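PDB 6GN8: exoenzyme S from Pseudomonas aeruginosa, which is a secreted toxin, represented by its ADP-ribosyltransferase domain, that probably ADP-ribosylates host proteins and, as a whole protein, probably also stimulates GTPases. Local coordinates for residues G50-A55 with E97-A102; G61-I66 with D130-T135; L87-M92 with Y175-D180; A117-E122 with T194-E199; V141-S144 with T149-T152. The protein carries 2 engineered substitutions. One frame throughout, in Å; residues are numbered along the deposited sequence.

Contact 1 (G50-A55 with E97-A102); sequences GIHSDA and EKSGQA
The hydroxyl OG of S99 has two hydrogen-bond partners, H52 and A95. H52 reaches it across the contact with NE2, an N-H donor 2.9 Å from S99 OG; the bond is nearly straight, at 163°, and the hydroxyl sits at the imidazole edge, 5° from the ring plane. S99 OG in turn gives its hydrogen to the carbonyl oxygen of A95, one turn back in the same helix. A last-turn serine thus links the end of helix 83-99 to an imidazole from the loop before helix 54-77; H52 NE2 also makes a weak bond to A95 O. One face of the imidazole is met from within its own segment, by I51 CG2, 3.7 Å above the ring plane and displaced toward the rim.

K98 runs out extended beyond CG, and its ammonium nitrogen NZ passes S53 CB at 3.7 Å. It merely packs on S53, its polar partners being E56 and D25, whose carboxylates form salt bridges with it and probably balance its charge. The whole is a surface contact between two helix ends. G100, with positive phi, is where helix 83-99 stops, and S53 is the N-cap of helix 54-77: its side chain caps a backbone N-H in the first turn while E56 returns a bond to S53 N, the reciprocal pattern of a capping box.

Contact 2 (G61-I66 with D130-T135); sequences GLYTGI and DGYLST
Among the polar interactions, one crosses directly: the phenol of Y63 donates to S134, with Y63 OH 2.7 Å from S134 OG and the serine oxygen approaching the rim of the ring. The same phenol oxygen accepts a hydrogen from the side-chain amide of N72, whose OD1 meanwhile takes the backbone N-H of Y132. One asparagine further along helix 54-77 thus bonds to both sides of the contact.

The aromatic contribution is looser in geometry. The rings of Y63 and Y132 meet obliquely, with centroids 5.7 Å apart and planes inclined at 70°; their closest ring carbons, Y63 CE2 and Y132 CD1, are 4.1 Å apart. Most of the touching falls instead to the Y132 methylene, whose CB lies 3.7 Å from Y63 CZ and 3.3 Å from Y63 OH. With CG anti to the backbone N (chi1 170°), Y63 projects straight from the helix at the strand start. M92 and L71 pack against both tyrosine side chains, and L174 of the adjoining strand against Y63.

On the strand side, backbone bonds join L133 to Y175 and T135 to I173. S134 and T135 open a Ser-Thr-Ser sequence, consistent with the signature of the arginine-serine-glutamate class of ADP-ribosyltransferases, and S134 O accepts a bond from R110. Chemically, a buried phenol that donates to the motif's first serine and accepts from N72 has both its polar roles filled, which should restrict its rotation and probably steadies the serine hydroxyl beside it.

Contact 3 (L87-M92 with Y175-D180); sequences LIDQGM and YNKETD
D89 and K177 form a salt bridge, with K177 NZ 2.8 Å from D89 OD1. The ammonium comes to the syn side of that oxygen, 23° out of the carboxylate plane, and lies farther, 3.5 Å, from the second oxygen, D89 OD2, so the pairing favours one oxygen. Y132 completes a triangle: its hydroxyl bonds to D89 OD1 and also to K177 NZ, tying acid, base and phenol together. The charges probably neutralise one another at this partly exposed spot.

The two side chains cross at about a right angle. D89 sends CG anti to its own backbone N (chi1 -178°), which carries the carboxylate to the lysine, while the lysine is folded near its end (chi4 -72°), which turns the nitrogen onto the carboxylate and leaves K177 CE 3.4 Å from D89 OD1. Along the way K177 rests on L75 and S93.

What presents the lysine is a type II beta turn from N176 to T179, with K177 and E178 at its corners and E178 in the positive-phi position. T179 adds a side-chain bond to the turn: its OG1 donates to N176 O at 2.7 Å, from above the carbonyl plane, whereas the main-chain bond of T179 N to the same oxygen is weak. Elsewhere on the same helix as D89, M92 packs on Y63 and L71. The turn thus leaves strand 172-175 on its way to strand 180-188 and reaches across to helix 83-99, with helix 54-77 lending L75 alongside.

Contact 4 (A117-E122 with T194-E199); sequences AFNAVE and TRRVLE
F118 is the first residue of 117-122 to engage strand 194-200, and it does so with two different surfaces. Its ring takes L198 over one face: L198 CD1 lies 4.0 Å from the F118 ring centroid and 19° off the normal, a CH-pi contact, while the other methyl, L198 CD2, touches F118 CG at 3.9 Å. The R196 chain bends at chi3 (-103°), which brings a guanidinium face to the F118 methylene; F118 CB, displaced toward the rim of that face, is 3.7 Å from R196 NH1.

Next comes N119, whose OD1 is 2.8 Å from R196 NH2 at the guanidinium's edge, with amide and guanidinium planes 69° apart. N119 OD1 accepts the backbone N-H of D116, and R196 has its strongest partner in D116, whose carboxylate makes a salt bridge to NH1 and receives F118 N. One acid just before the segment therefore bonds to both the loop and the arginine and probably holds them together.

Outside this contact, E199 pairs with a basic side chain on the chain of another protein. Further along the loop, V121 turns to V183 of strand 180-188, which also supplies M181 against F118. The loop thus lies across one side of the five-stranded mixed sheet, packed on its neighbouring strands 194-200 and 180-188.

Contact 5 (V141-S144 with T149-T152); sequences VARS and TIST
The guanidinium of R143 meets I150 obliquely: I150 CG2 is 3.3 Å from R143 NH2. The loop carrying the arginine leads into strand 149-155, which lies between strands 106-112 and 194-200 in the mixed five-stranded sheet of this ADP-ribosyltransferase fold, and folds back over the strand it precedes. Bends at chi2 and chi3 curl the R143 chain, and it crosses the isoleucine at about a right angle.

The remaining contact is aliphatic. I150 CG2 is 3.8 Å from R143 CB, and the longer branch reaches further, placing I150 CD1 at 3.7 Å from R143 CA. With CG1 anti to the isoleucine's carbonyl carbon (chi1 -55°) and CG2 anti to its N, both branches lie against R143 CB from the same side. F109 of strand 106-112 packs against A142 and R143, and R195 of strand 194-200 against I150 and S144, so flanking strands frame the contact. Outside the two segments, R143 NE forms a long, weak ion pair with an acidic side chain on the chain of another protein.

No hydrogen bond joins the two segments. The peptide between R143 and S144 is modelled cis, and just past it S144 CA lies 4.3 Å from I150 CD1.

Overall arrangement
Contacts 2 and 4 are buried, contact 5 partly so, and contacts 1 and 3 lie at the surface. The first three tie helices 54-77 and 83-99 to each other or to strands and turns later in the chain: contact 1 joins their ends, while 2 and 3, centred 9 Å apart, bring the two helices to strand 133-136 and the turn after strand 172-175, linked by Y132 of contact 2, which bonds to D89 of contact 3. Contacts 4 and 5 belong to the mixed sheet, on neighbouring strands 194-200 and 149-155, connected by backbone bonds such as L198 N to T152 O. Chemistry follows place: the helical surface relies on charge and hydroxyl bonds, contact 2 on a buried phenol, contacts 4 and 5 on arginines laid beside apolar carbons.

Contact 1 (G50-A55 with E97-A102)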
# COMPACT_ATOMS: atom_id res chain seq x y z
N GLY C 50 -26.27 -36.29 -0.15
CA GLY C 50 -27.26 -35.76 0.77
C GLY C 50 -26.89 -34.75 1.83
O GLY C 50 -27.20 -34.97 3.00
N ILE C 51 -26.33 -33.60 1.42
CA ILE C 51 -26.05 -32.53 2.37
C ILE C 51 -27.40 -31.90 2.80
O ILE C 51 -27.59 -31.58 3.97
CB ILE C 51 -25.00 -31.48 1.85
CG1 ILE C 51 -24.79 -30.31 2.85
CG2 ILE C 51 -25.30 -30.94 0.41
CD1 ILE C 51 -24.19 -30.73 4.22
N HIS C 52 -28.37 -31.79 1.86
CA HIS C 52 -29.66 -31.17 2.17
C HIS C 52 -30.75 -32.19 2.39
O HIS C 52 -30.77 -33.24 1.75
CB HIS C 52 -30.07 -30.21 1.05
CG HIS C 52 -29.09 -29.11 0.82
ND1 HIS C 52 -28.40 -28.99 -0.36
CD2 HIS C 52 -28.70 -28.12 1.66
CE1 HIS C 52 -27.61 -27.94 -0.21
NE2 HIS C 52 -27.76 -27.38 0.99
N SER C 53 -31.71 -31.84 3.28
CA SER C 53 -32.91 -32.60 3.60
C SER C 53 -33.84 -32.67 2.39
O SER C 53 -33.66 -31.90 1.45
CB SER C 53 -33.65 -31.93 4.77
OG SER C 53 -34.27 -30.72 4.37
N ASP C 54 -34.85 -33.56 2.42
CA ASP C 54 -35.85 -33.72 1.36
C ASP C 54 -36.59 -32.41 1.10
O ASP C 54 -36.76 -32.03 -0.04
CB ASP C 54 -36.88 -34.81 1.72
CG ASP C 54 -36.39 -36.25 1.75
OD1 ASP C 54 -35.30 -36.52 1.19
OD2 ASP C 54 -37.12 -37.11 2.31
N ALA C 55 -36.96 -31.70 2.18
CA ALA C 55 -37.65 -30.41 2.16
C ALA C 55 -36.88 -29.36 1.39
O ALA C 55 -37.47 -28.62 0.60
CB ALA C 55 -37.89 -29.92 3.58
N GLU C 97 -28.73 -22.18 5.49
CA GLU C 97 -28.26 -22.28 6.88
C GLU C 97 -27.28 -23.42 7.03
O GLU C 97 -26.22 -23.23 7.61
CB GLU C 97 -29.44 -22.47 7.83
CG GLU C 97 -30.17 -21.18 8.14
CD GLU C 97 -30.94 -21.26 9.44
OE1 GLU C 97 -32.11 -21.71 9.42
OE2 GLU C 97 -30.36 -20.89 10.49
N LYS C 98 -27.60 -24.58 6.44
CA LYS C 98 -26.79 -25.81 6.47
C LYS C 98 -25.54 -25.72 5.58
O LYS C 98 -24.53 -26.37 5.88
CB LYS C 98 -27.64 -27.01 6.00
CG LYS C 98 -28.76 -27.38 6.97
CD LYS C 98 -29.49 -28.65 6.54
CE LYS C 98 -30.60 -28.96 7.50
NZ LYS C 98 -31.36 -30.18 7.10
N SER C 99 -25.60 -24.95 4.49
CA SER C 99 -24.55 -24.87 3.48
C SER C 99 -23.31 -24.12 3.89
O SER C 99 -22.23 -24.67 3.72
CB SER C 99 -25.10 -24.27 2.19
OG SER C 99 -25.98 -25.21 1.61
N GLY C 100 -23.45 -22.88 4.36
CA GLY C 100 -22.30 -22.05 4.70
C GLY C 100 -21.42 -21.70 3.50
O GLY C 100 -21.87 -21.77 2.34
N GLN C 101 -20.14 -21.33 3.76
CA GLN C 101 -19.15 -20.94 2.75
C GLN C 101 -18.38 -22.15 2.15
O GLN C 101 -17.89 -23.00 2.89
CB GLN C 101 -18.15 -19.93 3.33
CG GLN C 101 -18.75 -18.55 3.67
CD GLN C 101 -17.85 -17.37 3.35
OE1 GLN C 101 -16.63 -17.49 3.12
NE2 GLN C 101 -18.42 -16.17 3.33
N ALA C 102 -18.26 -22.19 0.81
CA ALA C 102 -17.51 -23.21 0.06
C ALA C 102 -15.99 -22.99 0.23
O ALA C 102 -15.56 -21.90 0.60
CB ALA C 102 -17.89 -23.17 -1.41

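Contact 2 (G61-I66 with D130-T135)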
# COMPACT_ATOMS: atom_id res chain seq x y z
N GLY C 61 -35.58 -27.19 -5.94
CA GLY C 61 -36.07 -27.66 -7.23
C GLY C 61 -37.26 -26.89 -7.76
O GLY C 61 -37.28 -26.45 -8.92
N LEU C 62 -38.28 -26.71 -6.90
CA LEU C 62 -39.50 -25.97 -7.21
C LEU C 62 -39.14 -24.55 -7.64
O LEU C 62 -39.64 -24.07 -8.66
CB LEU C 62 -40.45 -25.97 -5.99
CG LEU C 62 -41.23 -27.26 -5.72
CD1 LEU C 62 -41.69 -27.30 -4.31
CD2 LEU C 62 -42.42 -27.42 -6.70
N TYR C 63 -38.23 -23.91 -6.90
CA TYR C 63 -37.74 -22.57 -7.23
C TYR C 63 -37.01 -22.60 -8.57
O TYR C 63 -37.39 -21.85 -9.46
CB TYR C 63 -36.80 -22.03 -6.11
CG TYR C 63 -36.05 -20.76 -6.46
CD1 TYR C 63 -34.84 -20.80 -7.14
CD2 TYR C 63 -36.53 -19.51 -6.06
CE1 TYR C 63 -34.17 -19.64 -7.50
CE2 TYR C 63 -35.85 -18.34 -6.39
CZ TYR C 63 -34.67 -18.41 -7.11
OH TYR C 63 -33.99 -17.27 -7.48
N THR C 64 -35.97 -23.43 -8.71
CA THR C 64 -35.11 -23.43 -9.90
C THR C 64 -35.91 -23.72 -11.15
O THR C 64 -35.76 -22.99 -12.13
CB THR C 64 -33.92 -24.38 -9.74
OG1 THR C 64 -33.26 -24.04 -8.51
CG2 THR C 64 -32.92 -24.26 -10.88
N GLY C 65 -36.77 -24.73 -11.10
CA GLY C 65 -37.58 -25.13 -12.24
C GLY C 65 -38.58 -24.11 -12.74
O GLY C 65 -38.69 -23.92 -13.96
N ILE C 66 -39.35 -23.44 -11.82
CA ILE C 66 -40.35 -22.48 -12.30
C ILE C 66 -40.77 -21.39 -11.30
O ILE C 66 -41.13 -20.29 -11.73
CB ILE C 66 -41.61 -23.27 -12.80
CG1 ILE C 66 -42.49 -22.40 -13.73
CG2 ILE C 66 -42.42 -23.91 -11.66
CD1 ILE C 66 -43.33 -23.16 -14.72
N ASP C 130 -33.66 -8.22 -2.92
CA ASP C 130 -34.61 -8.74 -1.93
C ASP C 130 -35.02 -10.17 -2.26
O ASP C 130 -35.35 -10.95 -1.35
CB ASP C 130 -35.85 -7.84 -1.80
CG ASP C 130 -35.64 -6.60 -0.96
OD1 ASP C 130 -34.55 -6.47 -0.33
OD2 ASP C 130 -36.57 -5.76 -0.90
N GLY C 131 -34.97 -10.52 -3.55
CA GLY C 131 -35.24 -11.88 -4.00
C GLY C 131 -33.98 -12.72 -3.93
O GLY C 131 -32.90 -12.21 -3.62
N TYR C 132 -34.11 -14.02 -4.22
CA TYR C 132 -32.94 -14.91 -4.32
C TYR C 132 -32.18 -14.53 -5.60
O TYR C 132 -32.80 -14.00 -6.54
CB TYR C 132 -33.37 -16.38 -4.32
CG TYR C 132 -33.89 -16.83 -2.98
CD1 TYR C 132 -35.24 -16.70 -2.65
CD2 TYR C 132 -33.04 -17.39 -2.03
CE1 TYR C 132 -35.71 -17.05 -1.39
CE2 TYR C 132 -33.51 -17.76 -0.76
CZ TYR C 132 -34.85 -17.60 -0.46
OH TYR C 132 -35.32 -18.00 0.76
N LEU C 133 -30.85 -14.73 -5.62
CA LEU C 133 -30.02 -14.38 -6.77
C LEU C 133 -29.51 -15.64 -7.51
O LEU C 133 -28.56 -16.33 -7.08
CB LEU C 133 -28.83 -13.50 -6.35
CG LEU C 133 -28.16 -12.71 -7.48
CD1 LEU C 133 -28.94 -11.44 -7.80
CD2 LEU C 133 -26.74 -12.34 -7.12
N SER C 134 -30.16 -15.92 -8.63
CA SER C 134 -29.82 -17.01 -9.53
C SER C 134 -28.69 -16.56 -10.44
O SER C 134 -28.72 -15.49 -11.06
CB SER C 134 -31.05 -17.44 -10.34
OG SER C 134 -32.17 -17.67 -9.50
N THR C 135 -27.65 -17.37 -10.46
CA THR C 135 -26.51 -17.15 -11.33
C THR C 135 -26.28 -18.50 -12.00
O THR C 135 -26.85 -19.51 -11.57
CB THR C 135 -25.31 -16.58 -10.56
OG1 THR C 135 -24.79 -17.57 -9.70
CG2 THR C 135 -25.63 -15.33 -9.74

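Contact 3 (L87-M92 with Y175-D180)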
# COMPACT_ATOMS: atom_id res chain seq x y z
N LEU C 87 -43.64 -21.80 2.11
CA LEU C 87 -43.00 -23.12 2.25
C LEU C 87 -41.69 -23.24 1.44
O LEU C 87 -40.70 -23.75 1.98
CB LEU C 87 -43.98 -24.25 1.85
CG LEU C 87 -45.21 -24.46 2.73
CD1 LEU C 87 -46.24 -25.33 2.02
CD2 LEU C 87 -44.85 -25.07 4.06
N ILE C 88 -41.67 -22.75 0.16
CA ILE C 88 -40.50 -22.77 -0.72
C ILE C 88 -39.40 -21.88 -0.10
O ILE C 88 -38.24 -22.30 -0.03
CB ILE C 88 -40.79 -22.37 -2.20
CG1 ILE C 88 -41.75 -23.35 -2.87
CG2 ILE C 88 -39.50 -22.33 -3.01
CD1 ILE C 88 -42.33 -22.88 -4.26
N ASP C 89 -39.78 -20.69 0.38
CA ASP C 89 -38.88 -19.73 1.01
C ASP C 89 -38.28 -20.29 2.31
O ASP C 89 -37.11 -20.05 2.56
CB ASP C 89 -39.62 -18.40 1.27
CG ASP C 89 -38.79 -17.29 1.89
OD1 ASP C 89 -37.74 -16.96 1.33
OD2 ASP C 89 -39.22 -16.74 2.93
N GLN C 90 -39.03 -21.03 3.14
CA GLN C 90 -38.42 -21.57 4.36
C GLN C 90 -37.51 -22.78 4.05
O GLN C 90 -36.48 -22.93 4.71
CB GLN C 90 -39.40 -21.87 5.52
CG GLN C 90 -40.70 -22.54 5.17
CD GLN C 90 -41.74 -22.39 6.27
OE1 GLN C 90 -42.29 -23.37 6.79
NE2 GLN C 90 -42.07 -21.15 6.63
N GLY C 91 -37.84 -23.56 3.01
CA GLY C 91 -37.01 -24.67 2.55
C GLY C 91 -35.68 -24.20 1.98
O GLY C 91 -34.65 -24.85 2.17
N MET C 92 -35.69 -23.06 1.30
CA MET C 92 -34.48 -22.47 0.73
C MET C 92 -33.64 -21.83 1.81
O MET C 92 -32.44 -22.06 1.80
CB MET C 92 -34.79 -21.48 -0.38
CG MET C 92 -35.28 -22.16 -1.65
SD MET C 92 -35.51 -21.00 -3.01
CE MET C 92 -36.78 -20.18 -2.45
N TYR C 175 -27.66 -17.70 -4.80
CA TYR C 175 -27.25 -16.92 -3.62
C TYR C 175 -28.54 -16.58 -2.87
O TYR C 175 -29.59 -16.40 -3.49
CB TYR C 175 -26.41 -15.67 -3.98
CG TYR C 175 -25.00 -16.06 -4.37
CD1 TYR C 175 -24.01 -16.23 -3.41
CD2 TYR C 175 -24.68 -16.34 -5.70
CE1 TYR C 175 -22.72 -16.65 -3.76
CE2 TYR C 175 -23.40 -16.75 -6.07
CZ TYR C 175 -22.43 -16.91 -5.09
OH TYR C 175 -21.18 -17.38 -5.40
N ASN C 176 -28.45 -16.56 -1.53
CA ASN C 176 -29.53 -16.31 -0.58
C ASN C 176 -30.23 -14.97 -0.82
O ASN C 176 -29.61 -14.03 -1.31
CB ASN C 176 -28.94 -16.36 0.85
CG ASN C 176 -29.86 -16.86 1.93
OD1 ASN C 176 -29.43 -17.16 3.03
ND2 ASN C 176 -31.14 -17.00 1.65
N LYS C 177 -31.51 -14.87 -0.47
CA LYS C 177 -32.22 -13.60 -0.63
C LYS C 177 -31.57 -12.58 0.33
O LYS C 177 -31.15 -12.98 1.41
CB LYS C 177 -33.74 -13.76 -0.41
CG LYS C 177 -34.13 -14.15 0.99
CD LYS C 177 -35.63 -14.05 1.21
CE LYS C 177 -36.02 -14.33 2.66
NZ LYS C 177 -35.88 -15.78 3.01
N GLU C 178 -31.42 -11.32 -0.10
CA GLU C 178 -30.81 -10.22 0.68
C GLU C 178 -29.29 -10.43 0.91
O GLU C 178 -28.74 -9.90 1.89
CB GLU C 178 -31.56 -9.99 2.02
CG GLU C 178 -32.98 -9.48 1.83
CD GLU C 178 -33.78 -9.31 3.10
OE1 GLU C 178 -34.89 -9.90 3.18
OE2 GLU C 178 -33.32 -8.60 4.02
N THR C 179 -28.62 -11.16 0.01
CA THR C 179 -27.17 -11.36 0.10
C THR C 179 -26.50 -10.08 -0.37
O THR C 179 -26.66 -9.66 -1.52
CB THR C 179 -26.68 -12.60 -0.67
OG1 THR C 179 -27.21 -13.75 -0.04
CG2 THR C 179 -25.13 -12.70 -0.69
N ASP C 180 -25.77 -9.47 0.56
CA ASP C 180 -25.01 -8.26 0.37
C ASP C 180 -23.88 -8.53 -0.60
O ASP C 180 -23.04 -9.42 -0.40
CB ASP C 180 -24.47 -7.74 1.73
CG ASP C 180 -25.45 -6.96 2.58
OD1 ASP C 180 -26.38 -6.33 2.01
OD2 ASP C 180 -25.27 -6.93 3.82

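Contact 4 (A117-E122 with T194-E199)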
# COMPACT_ATOMS: atom_id res chain seq x y z
N ALA C 117 -31.41 -4.93 -8.76
CA ALA C 117 -31.28 -4.26 -7.48
C ALA C 117 -29.93 -3.53 -7.31
O ALA C 117 -29.81 -2.69 -6.42
CB ALA C 117 -31.45 -5.26 -6.36
N PHE C 118 -28.93 -3.82 -8.16
CA PHE C 118 -27.60 -3.22 -8.03
C PHE C 118 -27.44 -1.97 -8.88
O PHE C 118 -26.41 -1.33 -8.79
CB PHE C 118 -26.52 -4.25 -8.36
CG PHE C 118 -26.65 -5.45 -7.44
CD1 PHE C 118 -26.18 -5.40 -6.14
CD2 PHE C 118 -27.31 -6.60 -7.86
CE1 PHE C 118 -26.36 -6.47 -5.27
CE2 PHE C 118 -27.49 -7.67 -6.99
CZ PHE C 118 -27.01 -7.60 -5.71
N ASN C 119 -28.50 -1.59 -9.61
CA ASN C 119 -28.53 -0.37 -10.42
C ASN C 119 -28.31 0.86 -9.54
O ASN C 119 -27.58 1.77 -9.91
CB ASN C 119 -29.86 -0.25 -11.15
CG ASN C 119 -29.83 -0.77 -12.56
OD1 ASN C 119 -29.39 -1.88 -12.84
ND2 ASN C 119 -30.32 0.04 -13.48
N ALA C 120 -28.91 0.84 -8.34
CA ALA C 120 -28.85 1.91 -7.36
C ALA C 120 -27.49 1.98 -6.66
O ALA C 120 -27.03 3.09 -6.36
CB ALA C 120 -29.95 1.72 -6.33
N VAL C 121 -26.86 0.81 -6.40
CA VAL C 121 -25.59 0.68 -5.67
C VAL C 121 -24.44 1.29 -6.46
O VAL C 121 -24.20 0.92 -7.62
CB VAL C 121 -25.28 -0.79 -5.28
CG1 VAL C 121 -24.12 -0.86 -4.28
CG2 VAL C 121 -26.51 -1.49 -4.70
N GLU C 122 -23.71 2.23 -5.85
CA GLU C 122 -22.57 2.83 -6.54
C GLU C 122 -21.35 1.90 -6.41
O GLU C 122 -21.33 1.03 -5.54
CB GLU C 122 -22.28 4.27 -6.05
CG GLU C 122 -21.93 4.42 -4.58
CD GLU C 122 -21.08 5.64 -4.24
OE1 GLU C 122 -19.85 5.61 -4.50
OE2 GLU C 122 -21.65 6.61 -3.69
N THR C 194 -25.03 -2.74 -19.68
CA THR C 194 -24.40 -2.56 -18.37
C THR C 194 -23.64 -3.87 -18.06
O THR C 194 -24.23 -4.95 -18.11
CB THR C 194 -25.43 -2.15 -17.29
OG1 THR C 194 -25.97 -0.88 -17.66
CG2 THR C 194 -24.81 -2.04 -15.89
N ARG C 195 -22.35 -3.74 -17.82
CA ARG C 195 -21.42 -4.82 -17.55
C ARG C 195 -20.88 -4.62 -16.16
O ARG C 195 -20.20 -3.62 -15.90
CB ARG C 195 -20.31 -4.84 -18.61
CG ARG C 195 -20.86 -4.84 -20.04
CD ARG C 195 -20.70 -6.19 -20.62
NE ARG C 195 -21.34 -6.36 -21.91
CZ ARG C 195 -21.46 -7.54 -22.50
NH1 ARG C 195 -22.07 -7.64 -23.67
NH2 ARG C 195 -20.98 -8.62 -21.92
N ARG C 196 -21.24 -5.55 -15.25
CA ARG C 196 -20.96 -5.44 -13.83
C ARG C 196 -20.17 -6.59 -13.27
O ARG C 196 -20.25 -7.71 -13.75
CB ARG C 196 -22.29 -5.32 -13.03
CG ARG C 196 -22.42 -3.99 -12.32
CD ARG C 196 -23.50 -3.90 -11.28
NE ARG C 196 -24.67 -3.16 -11.77
CZ ARG C 196 -25.82 -3.74 -12.08
NH1 ARG C 196 -25.96 -5.06 -11.96
NH2 ARG C 196 -26.83 -3.01 -12.51
N VAL C 197 -19.44 -6.31 -12.19
CA VAL C 197 -18.69 -7.31 -11.44
C VAL C 197 -19.15 -7.18 -9.99
O VAL C 197 -19.07 -6.10 -9.41
CB VAL C 197 -17.15 -7.23 -11.63
CG1 VAL C 197 -16.45 -8.31 -10.80
CG2 VAL C 197 -16.78 -7.35 -13.10
N LEU C 198 -19.74 -8.26 -9.46
CA LEU C 198 -20.23 -8.26 -8.08
C LEU C 198 -19.44 -9.23 -7.25
O LEU C 198 -19.04 -10.30 -7.74
CB LEU C 198 -21.72 -8.64 -7.98
CG LEU C 198 -22.76 -7.82 -8.72
CD1 LEU C 198 -24.10 -8.56 -8.72
CD2 LEU C 198 -22.94 -6.46 -8.06
N GLU C 199 -19.29 -8.92 -5.99
CA GLU C 199 -18.60 -9.82 -5.09
C GLU C 199 -19.39 -9.93 -3.78
O GLU C 199 -19.90 -8.92 -3.30
CB GLU C 199 -17.16 -9.33 -4.87
CG GLU C 199 -16.43 -10.01 -3.73
CD GLU C 199 -15.20 -9.26 -3.28
OE1 GLU C 199 -15.31 -8.07 -2.90
OE2 GLU C 199 -14.11 -9.87 -3.31

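Contact 5 (V141-S144 with T149-T152)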
# COMPACT_ATOMS: atom_id res chain seq x y z
N VAL C 141 -25.70 -19.23 -21.48
CA VAL C 141 -27.11 -19.06 -21.09
C VAL C 141 -27.32 -17.69 -20.31
O VAL C 141 -28.43 -17.43 -19.82
CB VAL C 141 -27.72 -20.29 -20.33
CG1 VAL C 141 -27.82 -21.51 -21.24
CG2 VAL C 141 -26.94 -20.62 -19.07
N ALA C 142 -26.26 -16.82 -20.27
CA ALA C 142 -26.24 -15.47 -19.70
C ALA C 142 -26.12 -14.38 -20.82
O ALA C 142 -27.16 -13.96 -21.34
CB ALA C 142 -25.12 -15.34 -18.67
N ARG C 143 -24.88 -13.98 -21.22
CA ARG C 143 -24.61 -12.90 -22.20
C ARG C 143 -24.82 -13.33 -23.70
O ARG C 143 -24.63 -14.50 -24.03
CB ARG C 143 -23.19 -12.31 -21.98
CG ARG C 143 -22.08 -12.69 -22.96
CD ARG C 143 -20.74 -12.79 -22.28
NE ARG C 143 -20.77 -13.82 -21.24
CZ ARG C 143 -20.69 -13.57 -19.93
NH1 ARG C 143 -20.75 -14.56 -19.06
NH2 ARG C 143 -20.55 -12.33 -19.49
N SER C 144 -25.21 -12.38 -24.62
CA SER C 144 -25.46 -10.94 -24.38
C SER C 144 -26.69 -10.37 -25.12
O SER C 144 -27.19 -9.30 -24.74
CB SER C 144 -24.23 -10.11 -24.78
OG SER C 144 -23.95 -10.14 -26.17
N THR C 149 -28.48 -5.99 -18.55
CA THR C 149 -27.44 -5.94 -17.52
C THR C 149 -26.81 -7.34 -17.41
O THR C 149 -27.52 -8.32 -17.15
CB THR C 149 -27.88 -5.35 -16.15
OG1 THR C 149 -28.58 -6.32 -15.40
CG2 THR C 149 -28.67 -4.06 -16.25
N ILE C 150 -25.49 -7.43 -17.70
CA ILE C 150 -24.67 -8.66 -17.64
C ILE C 150 -23.72 -8.54 -16.43
O ILE C 150 -22.99 -7.56 -16.35
CB ILE C 150 -23.88 -8.93 -18.96
CG1 ILE C 150 -24.78 -8.99 -20.21
CG2 ILE C 150 -23.04 -10.21 -18.85
CD1 ILE C 150 -25.85 -10.08 -20.17
N SER C 151 -23.75 -9.53 -15.48
CA SER C 151 -22.94 -9.55 -14.26
C SER C 151 -22.04 -10.76 -14.16
O SER C 151 -22.40 -11.86 -14.57
CB SER C 151 -23.83 -9.51 -13.02
OG SER C 151 -24.76 -8.45 -13.03
N THR C 152 -20.86 -10.56 -13.57
CA THR C 152 -19.90 -11.60 -13.23
C THR C 152 -19.86 -11.53 -11.71
O THR C 152 -19.63 -10.46 -11.13
CB THR C 152 -18.56 -11.43 -13.96
OG1 THR C 152 -18.81 -11.36 -15.36
CG2 THR C 152 -17.58 -12.53 -13.67